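Side-chain contacts in protein mini spindles (Drosophila melanogaster, PDB 5VJC), which probably binds tubulin through its TOG domains and thereby promotes microtubule dynamics and formation of the mitotic spindle: residues 117-122 and 160-165; 129-134 and 169-174; 139-144 and 154-159. All coordinates share one frame; numbering follows the deposited sequence.

In the fold
The three contacts join four successive helices of one HEAT-repeat solenoid. Interactions 1 and 3 are mainly buried and both use helix 150-166, which meets helix 105-124 in the first and helix 131-142 in the third. Interaction 2 lies at the surface, where helix 131-142 faces helix 169-178. The buried contacts are largely apolar, the surface one charged: 139-144 and 154-159 meet through aliphatic branches, 117-122 and 160-165 combine an aromatic contact with a water-bridged pair of amides, and 129-134 meets 169-174 through a carboxylate oxygen on lysine methylenes, with a long salt bridge. Areas agree, 226 and 212 Å² against 72 Å². Leu160 ties the sites together, since its CD1 packs on both Val172 CG1 and Leu141 CD2.

Interaction 1. Residues 117-122 and 160-165; sequences QVFQVL and LRQVIL
Phe119 and Gln162 mark the closest backbone approach, CA to CA 6.2 Å, between two nearly parallel helices of the HEAT-repeat solenoid; the axes of segments 117-122 and 160-165 approach to 9.7 Å at 20°. The apolar part is a CH-pi contact. Val163 CG2 sits over one face of the Phe119 ring, 4.0 Å from its centroid and 27° off the normal, while Leu93 of helix 89-99 also packs on this phenylalanine. Next to it, the extended Gln162 side chain runs along the Phe119 stem, with Gln162 OE1 3.6 Å from Phe119 CB.

The polar part is indirect. Gln162 NE2 donates to Val116 O on helix 105-124, one turn before Gln120, and also to a water, at 2.9 Å. That water in turn donates to Gln120 OE1, and Gln120 NE2 is held by Asp124. Bending at chi2 (53°) brings the Gln120 amide round to the water. A leucine in place of Gln162 would probably leave Val116 O without this donor and break the bridge to Gln120. Gln162 OE1, buried against the Phe119 methylene, has no hydrogen-bond partner in the model.

Interaction 2. Residues 129-134 and 169-174; sequences LAENEG and FVKVFG
Near the surface contact of Glu131 with Lys171, Glu133 OE1 is gripped by two donors, Ala130 N at 2.9 Å and the hydroxyl of Tyr127. The bond from Ala130 bends moderately, with an N-H...O angle of 155°, and reaches OE1 on its anti side, 26° out of the carboxylate plane. Since Ala130 is the N-cap of helix 131-142, this is the half of a capping box in which the N3 side chain returns to the N-cap nitrogen; alanine has no polar side chain to supply the other half. The second oxygen, Glu133 OE2, forms a salt bridge with Lys14, so both oxygens of this buried carboxylate are engaged.

In the HEAT-repeat solenoid, the helix begun here faces helix 169-178 across the surface, and Glu131 and Lys171 make the link. A bend at chi2 swings the Glu131 carboxylate across to the lysine. The two side chains meet at about a right angle. Glu131 OE1 comes closest to a methylene, at 3.2 Å from Lys171 CE, and it lies 3.7 Å from Lys171 CD. The charged end is farther away: Glu131 OE1 to Lys171 NZ is 3.8 Å, a long salt bridge without a hydrogen bond, because the bend at chi4 (-60°) turns the ammonium aside. Glu131 OE2 is instead hydrogen-bonded to Ser135 OG, one turn further along the same helix.

Interaction 3. Residues 139-144 and 154-159; sequences PHLLLK and NGVRRV
Leu141 points its CB at helix 150-166 and faces Val156 across the shortest backbone separation of the pair, CA to CA 6.6 Å. The helices are consecutive in the HEAT-repeat chain, 131-142 then 150-166, and this contact lies deep in the domain. From CB, which serves as the stem, a chi1 of 166° sends CG off opposite the backbone N. Already at the branch point there is a neighbour, as Leu141 CG lies 4.0 Å from Val156 CG1. Beyond it the two methyls divide the opposing helix between them. Leu141 CD1 goes to the same valine methyl, 3.9 Å from Val156 CG1, the two side chains running alongside one another but pointing opposite ways. Leu141 CD2 takes the next turn and stands 3.8 Å from Val159 CG1, there crossing obliquely. One leucine thus fits against two valines spaced three residues apart, while Leu112 of helix 105-124 and Phe100 add further apolar cover.

Val156 is shared as well. Its CG1 also lies 3.6 Å from Leu141 O, a carbonyl that accepts the backbone N-H of Lys144, and its other methyl, Val156 CG2, rests 3.5 Å from Lys144 CB. Lys144 adds only the base of its side chain to this contact: bends at chi2 and chi3 lead the rest away, and NZ donates to Phe100 O. No hydrogen bond or salt bridge crosses between 139-144 and 154-159. The cohesion between them therefore probably rests on van der Waals contact and burial of the aliphatic branches, with the lysine's charge carried off to a partner elsewhere.

Interaction 1. Residues 117-122 and 160-165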
# COMPACT_ATOMS: atom_id res chain seq x y z
N GLN A 117 -3.30 -7.80 11.65
CA GLN A 117 -2.71 -8.43 12.85
C GLN A 117 -1.18 -8.24 12.86
O GLN A 117 -0.57 -7.98 13.90
CB GLN A 117 -3.01 -9.93 12.93
CG GLN A 117 -4.46 -10.42 12.78
CD GLN A 117 -4.48 -11.94 12.59
OE1 GLN A 117 -4.89 -12.46 11.54
NE2 GLN A 117 -3.98 -12.67 13.60
N VAL A 118 -0.56 -8.40 11.69
CA VAL A 118 0.89 -8.21 11.56
C VAL A 118 1.32 -6.80 11.92
O VAL A 118 2.25 -6.62 12.71
CB VAL A 118 1.36 -8.52 10.12
CG1 VAL A 118 2.79 -8.01 9.90
CG2 VAL A 118 1.28 -10.01 9.85
N PHE A 119 0.66 -5.79 11.36
CA PHE A 119 1.13 -4.43 11.59
C PHE A 119 0.85 -3.97 13.02
O PHE A 119 1.63 -3.19 13.56
CB PHE A 119 0.55 -3.47 10.54
CG PHE A 119 1.35 -3.45 9.28
CD1 PHE A 119 2.41 -2.58 9.14
CD2 PHE A 119 1.12 -4.40 8.29
CE1 PHE A 119 3.21 -2.60 8.01
CE2 PHE A 119 1.92 -4.43 7.14
CZ PHE A 119 2.96 -3.53 7.00
N GLN A 120 -0.19 -4.51 13.64
CA GLN A 120 -0.39 -4.30 15.07
C GLN A 120 0.79 -4.83 15.90
O GLN A 120 1.28 -4.14 16.81
CB GLN A 120 -1.69 -4.95 15.56
CG GLN A 120 -2.06 -4.46 16.97
CD GLN A 120 -2.11 -2.93 17.03
OE1 GLN A 120 -2.86 -2.29 16.27
NE2 GLN A 120 -1.31 -2.33 17.91
N VAL A 121 1.27 -6.03 15.58
CA VAL A 121 2.48 -6.55 16.22
C VAL A 121 3.68 -5.62 16.00
O VAL A 121 4.41 -5.30 16.94
CB VAL A 121 2.82 -7.97 15.71
CG1 VAL A 121 4.23 -8.40 16.15
CG2 VAL A 121 1.79 -8.95 16.23
N LEU A 122 3.85 -5.13 14.77
CA LEU A 122 4.97 -4.22 14.49
C LEU A 122 4.86 -2.93 15.31
O LEU A 122 5.86 -2.40 15.83
CB LEU A 122 5.03 -3.90 13.00
CG LEU A 122 5.12 -5.10 12.06
CD1 LEU A 122 5.29 -4.65 10.60
CD2 LEU A 122 6.25 -6.05 12.48
N LEU A 160 -3.09 0.32 5.21
CA LEU A 160 -2.31 1.49 4.82
C LEU A 160 -2.17 2.47 6.00
O LEU A 160 -1.11 3.08 6.23
CB LEU A 160 -2.94 2.20 3.63
CG LEU A 160 -2.09 3.30 2.99
CD1 LEU A 160 -0.92 2.73 2.16
CD2 LEU A 160 -2.93 4.22 2.13
N ARG A 161 -3.22 2.56 6.81
CA ARG A 161 -3.18 3.53 7.90
C ARG A 161 -2.45 3.01 9.12
O ARG A 161 -2.18 3.76 10.06
CB ARG A 161 -4.60 3.96 8.25
CG ARG A 161 -5.15 4.86 7.14
CD ARG A 161 -6.61 5.22 7.35
NE ARG A 161 -7.13 5.92 6.18
CZ ARG A 161 -8.33 6.50 6.12
NH1 ARG A 161 -9.12 6.50 7.19
NH2 ARG A 161 -8.71 7.11 5.01
N GLN A 162 -2.07 1.73 9.08
CA GLN A 162 -1.09 1.19 10.00
C GLN A 162 0.34 1.37 9.47
O GLN A 162 1.24 1.64 10.23
CB GLN A 162 -1.33 -0.29 10.24
CG GLN A 162 -2.62 -0.60 10.97
CD GLN A 162 -2.81 -2.08 11.05
OE1 GLN A 162 -2.91 -2.76 10.01
NE2 GLN A 162 -2.81 -2.60 12.28
N VAL A 163 0.53 1.18 8.16
CA VAL A 163 1.85 1.31 7.56
C VAL A 163 2.47 2.68 7.86
O VAL A 163 3.67 2.77 8.19
CB VAL A 163 1.80 1.10 6.04
CG1 VAL A 163 3.16 1.40 5.42
CG2 VAL A 163 1.39 -0.35 5.73
N ILE A 164 1.67 3.74 7.79
CA ILE A 164 2.20 5.08 7.98
C ILE A 164 2.69 5.29 9.41
O ILE A 164 3.40 6.24 9.66
CB ILE A 164 1.17 6.19 7.67
CG1 ILE A 164 -0.04 6.06 8.60
CG2 ILE A 164 0.76 6.13 6.23
CD1 ILE A 164 -1.26 6.85 8.14
N LEU A 165 2.33 4.41 10.34
CA LEU A 165 2.83 4.52 11.70
C LEU A 165 4.22 3.90 11.84
O LEU A 165 4.92 4.17 12.80
CB LEU A 165 1.85 3.85 12.68
CG LEU A 165 0.42 4.42 12.58
CD1 LEU A 165 -0.56 3.68 13.49
CD2 LEU A 165 0.44 5.91 12.89
O HOH W 1 -3.48 -0.65 14.30

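Interaction 2. Residues 129-134 and 169-174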
# COMPACT_ATOMS: atom_id res chain seq x y z
N LEU A 129 9.85 -0.30 9.71
CA LEU A 129 10.08 -1.00 8.45
C LEU A 129 11.38 -0.58 7.79
O LEU A 129 11.72 0.62 7.73
CB LEU A 129 8.95 -0.77 7.43
CG LEU A 129 7.51 -1.27 7.54
CD1 LEU A 129 6.81 -1.10 6.18
CD2 LEU A 129 7.44 -2.72 7.99
N ALA A 130 12.12 -1.57 7.29
CA ALA A 130 13.24 -1.28 6.42
C ALA A 130 12.72 -0.54 5.19
O ALA A 130 11.57 -0.74 4.78
CB ALA A 130 13.95 -2.56 6.00
N GLU A 131 13.56 0.32 4.61
CA GLU A 131 13.24 0.99 3.34
C GLU A 131 12.76 -0.04 2.28
O GLU A 131 11.77 0.20 1.56
CB GLU A 131 14.46 1.76 2.83
CG GLU A 131 14.28 2.36 1.47
CD GLU A 131 13.14 3.36 1.45
OE1 GLU A 131 13.16 4.25 2.33
OE2 GLU A 131 12.23 3.24 0.59
N ASN A 132 13.41 -1.19 2.24
CA ASN A 132 13.07 -2.23 1.26
C ASN A 132 11.71 -2.86 1.54
O ASN A 132 10.99 -3.18 0.61
CB ASN A 132 14.13 -3.32 1.25
CG ASN A 132 15.52 -2.75 1.08
OD1 ASN A 132 16.02 -2.01 1.95
ND2 ASN A 132 16.14 -3.08 -0.04
N GLU A 133 11.37 -3.04 2.81
CA GLU A 133 10.07 -3.62 3.15
C GLU A 133 8.94 -2.69 2.70
O GLU A 133 8.02 -3.12 2.00
CB GLU A 133 9.98 -3.93 4.64
CG GLU A 133 10.86 -5.14 5.02
CD GLU A 133 11.08 -5.29 6.50
OE1 GLU A 133 11.09 -4.28 7.23
OE2 GLU A 133 11.26 -6.45 6.93
N GLY A 134 9.00 -1.42 3.10
CA GLY A 134 8.05 -0.41 2.63
C GLY A 134 7.93 -0.33 1.11
O GLY A 134 6.83 -0.38 0.55
N PHE A 169 5.58 8.76 6.52
CA PHE A 169 4.30 9.17 5.98
C PHE A 169 4.53 9.99 4.72
O PHE A 169 3.72 9.91 3.81
CB PHE A 169 3.42 9.95 7.02
CG PHE A 169 4.10 11.13 7.67
CD1 PHE A 169 4.10 12.38 7.07
CD2 PHE A 169 4.67 11.01 8.93
CE1 PHE A 169 4.70 13.49 7.68
CE2 PHE A 169 5.28 12.10 9.56
CZ PHE A 169 5.29 13.34 8.93
N VAL A 170 5.66 10.68 4.60
CA VAL A 170 5.93 11.40 3.36
C VAL A 170 6.08 10.41 2.18
O VAL A 170 5.58 10.65 1.08
CB VAL A 170 7.17 12.32 3.47
CG1 VAL A 170 7.68 12.71 2.11
CG2 VAL A 170 6.85 13.56 4.30
N LYS A 171 6.71 9.26 2.43
CA LYS A 171 6.86 8.26 1.37
C LYS A 171 5.51 7.65 0.98
O LYS A 171 5.24 7.46 -0.20
CB LYS A 171 7.83 7.16 1.81
CG LYS A 171 9.25 7.67 2.00
CD LYS A 171 10.22 6.54 2.27
CE LYS A 171 11.67 7.03 2.19
NZ LYS A 171 11.96 7.59 0.84
N VAL A 172 4.66 7.38 1.96
CA VAL A 172 3.32 6.87 1.67
C VAL A 172 2.52 7.87 0.86
O VAL A 172 1.84 7.50 -0.12
CB VAL A 172 2.57 6.50 2.96
CG1 VAL A 172 1.11 6.09 2.64
CG2 VAL A 172 3.30 5.36 3.68
N PHE A 173 2.60 9.15 1.25
CA PHE A 173 1.95 10.21 0.50
C PHE A 173 2.36 10.14 -0.97
O PHE A 173 1.50 10.19 -1.85
CB PHE A 173 2.27 11.60 1.07
CG PHE A 173 1.52 12.73 0.39
CD1 PHE A 173 0.26 13.11 0.83
CD2 PHE A 173 2.07 13.39 -0.70
CE1 PHE A 173 -0.42 14.15 0.21
CE2 PHE A 173 1.38 14.40 -1.33
CZ PHE A 173 0.14 14.78 -0.88
N GLY A 174 3.67 10.02 -1.21
CA GLY A 174 4.22 9.83 -2.54
C GLY A 174 3.63 8.64 -3.30
O GLY A 174 3.26 8.78 -4.46

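Interaction 3. Residues 139-144 and 154-159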
# COMPACT_ATOMS: atom_id res chain seq x y z
N PRO A 139 3.34 0.11 -2.82
CA PRO A 139 2.75 0.38 -4.15
C PRO A 139 1.75 -0.69 -4.57
O PRO A 139 0.73 -0.39 -5.21
CB PRO A 139 3.96 0.36 -5.10
CG PRO A 139 5.13 0.54 -4.25
CD PRO A 139 4.81 0.06 -2.87
N HIS A 140 2.05 -1.93 -4.19
CA HIS A 140 1.23 -3.06 -4.56
C HIS A 140 -0.03 -3.11 -3.72
O HIS A 140 -1.10 -3.44 -4.24
CB HIS A 140 2.03 -4.36 -4.41
CG HIS A 140 3.29 -4.36 -5.21
ND1 HIS A 140 3.30 -4.49 -6.58
CD2 HIS A 140 4.58 -4.21 -4.83
CE1 HIS A 140 4.55 -4.43 -7.01
NE2 HIS A 140 5.35 -4.26 -5.96
N LEU A 141 0.11 -2.80 -2.44
CA LEU A 141 -1.07 -2.69 -1.59
C LEU A 141 -2.01 -1.61 -2.13
O LEU A 141 -3.20 -1.85 -2.27
CB LEU A 141 -0.66 -2.35 -0.15
CG LEU A 141 -1.72 -1.88 0.83
CD1 LEU A 141 -2.63 -3.05 1.22
CD2 LEU A 141 -1.02 -1.22 2.10
N LEU A 142 -1.45 -0.45 -2.46
CA LEU A 142 -2.26 0.68 -2.92
C LEU A 142 -3.04 0.38 -4.19
O LEU A 142 -4.10 0.97 -4.41
CB LEU A 142 -1.38 1.91 -3.13
CG LEU A 142 -1.28 2.79 -1.89
CD1 LEU A 142 -0.05 3.67 -2.00
CD2 LEU A 142 -2.54 3.66 -1.76
N LEU A 143 -2.52 -0.51 -5.03
CA LEU A 143 -3.21 -0.97 -6.23
C LEU A 143 -4.61 -1.47 -5.95
O LEU A 143 -5.48 -1.37 -6.80
CB LEU A 143 -2.43 -2.09 -6.93
CG LEU A 143 -1.28 -1.62 -7.83
CD1 LEU A 143 -0.70 -2.82 -8.55
CD2 LEU A 143 -1.75 -0.55 -8.84
N LYS A 144 -4.83 -2.02 -4.76
CA LYS A 144 -6.13 -2.56 -4.41
C LYS A 144 -7.07 -1.53 -3.76
O LYS A 144 -8.21 -1.85 -3.44
CB LYS A 144 -5.97 -3.76 -3.47
CG LYS A 144 -4.98 -4.83 -3.92
CD LYS A 144 -4.98 -5.05 -5.43
CE LYS A 144 -6.11 -5.91 -5.89
NZ LYS A 144 -5.90 -6.27 -7.33
N ASN A 154 -11.81 -1.39 2.13
CA ASN A 154 -11.69 -1.09 3.56
C ASN A 154 -10.44 -1.72 4.21
O ASN A 154 -9.83 -1.15 5.11
CB ASN A 154 -12.95 -1.55 4.31
CG ASN A 154 -14.09 -0.55 4.17
OD1 ASN A 154 -13.87 0.61 3.81
ND2 ASN A 154 -15.32 -1.00 4.44
N GLY A 155 -10.09 -2.92 3.75
CA GLY A 155 -8.96 -3.65 4.32
C GLY A 155 -7.67 -2.95 3.94
O GLY A 155 -6.79 -2.76 4.78
N VAL A 156 -7.55 -2.59 2.67
CA VAL A 156 -6.40 -1.84 2.17
C VAL A 156 -6.20 -0.55 2.95
O VAL A 156 -5.09 -0.24 3.40
CB VAL A 156 -6.56 -1.52 0.68
CG1 VAL A 156 -5.47 -0.58 0.18
CG2 VAL A 156 -6.61 -2.83 -0.14
N ARG A 157 -7.28 0.21 3.13
CA ARG A 157 -7.20 1.45 3.88
C ARG A 157 -6.74 1.21 5.33
O ARG A 157 -5.92 1.96 5.87
CB ARG A 157 -8.59 2.15 3.84
CG ARG A 157 -8.64 3.62 4.30
CD ARG A 157 -9.55 4.46 3.35
NE ARG A 157 -10.74 3.71 2.96
CZ ARG A 157 -11.27 3.71 1.75
NH1 ARG A 157 -10.75 4.47 0.80
NH2 ARG A 157 -12.34 2.97 1.49
N ARG A 158 -7.26 0.16 5.97
CA ARG A 158 -6.92 -0.12 7.37
C ARG A 158 -5.43 -0.45 7.52
O ARG A 158 -4.73 0.07 8.40
CB ARG A 158 -7.80 -1.28 7.88
CG ARG A 158 -7.47 -1.77 9.27
CD ARG A 158 -8.13 -0.98 10.39
NE ARG A 158 -8.04 -1.66 11.68
CZ ARG A 158 -7.03 -1.52 12.54
NH1 ARG A 158 -6.01 -0.71 12.26
NH2 ARG A 158 -7.03 -2.18 13.69
N VAL A 159 -4.94 -1.32 6.63
CA VAL A 159 -3.51 -1.66 6.58
C VAL A 159 -2.68 -0.43 6.24
O VAL A 159 -1.69 -0.16 6.88
CB VAL A 159 -3.25 -2.79 5.54
CG1 VAL A 159 -1.72 -3.05 5.35
CG2 VAL A 159 -3.99 -4.07 5.94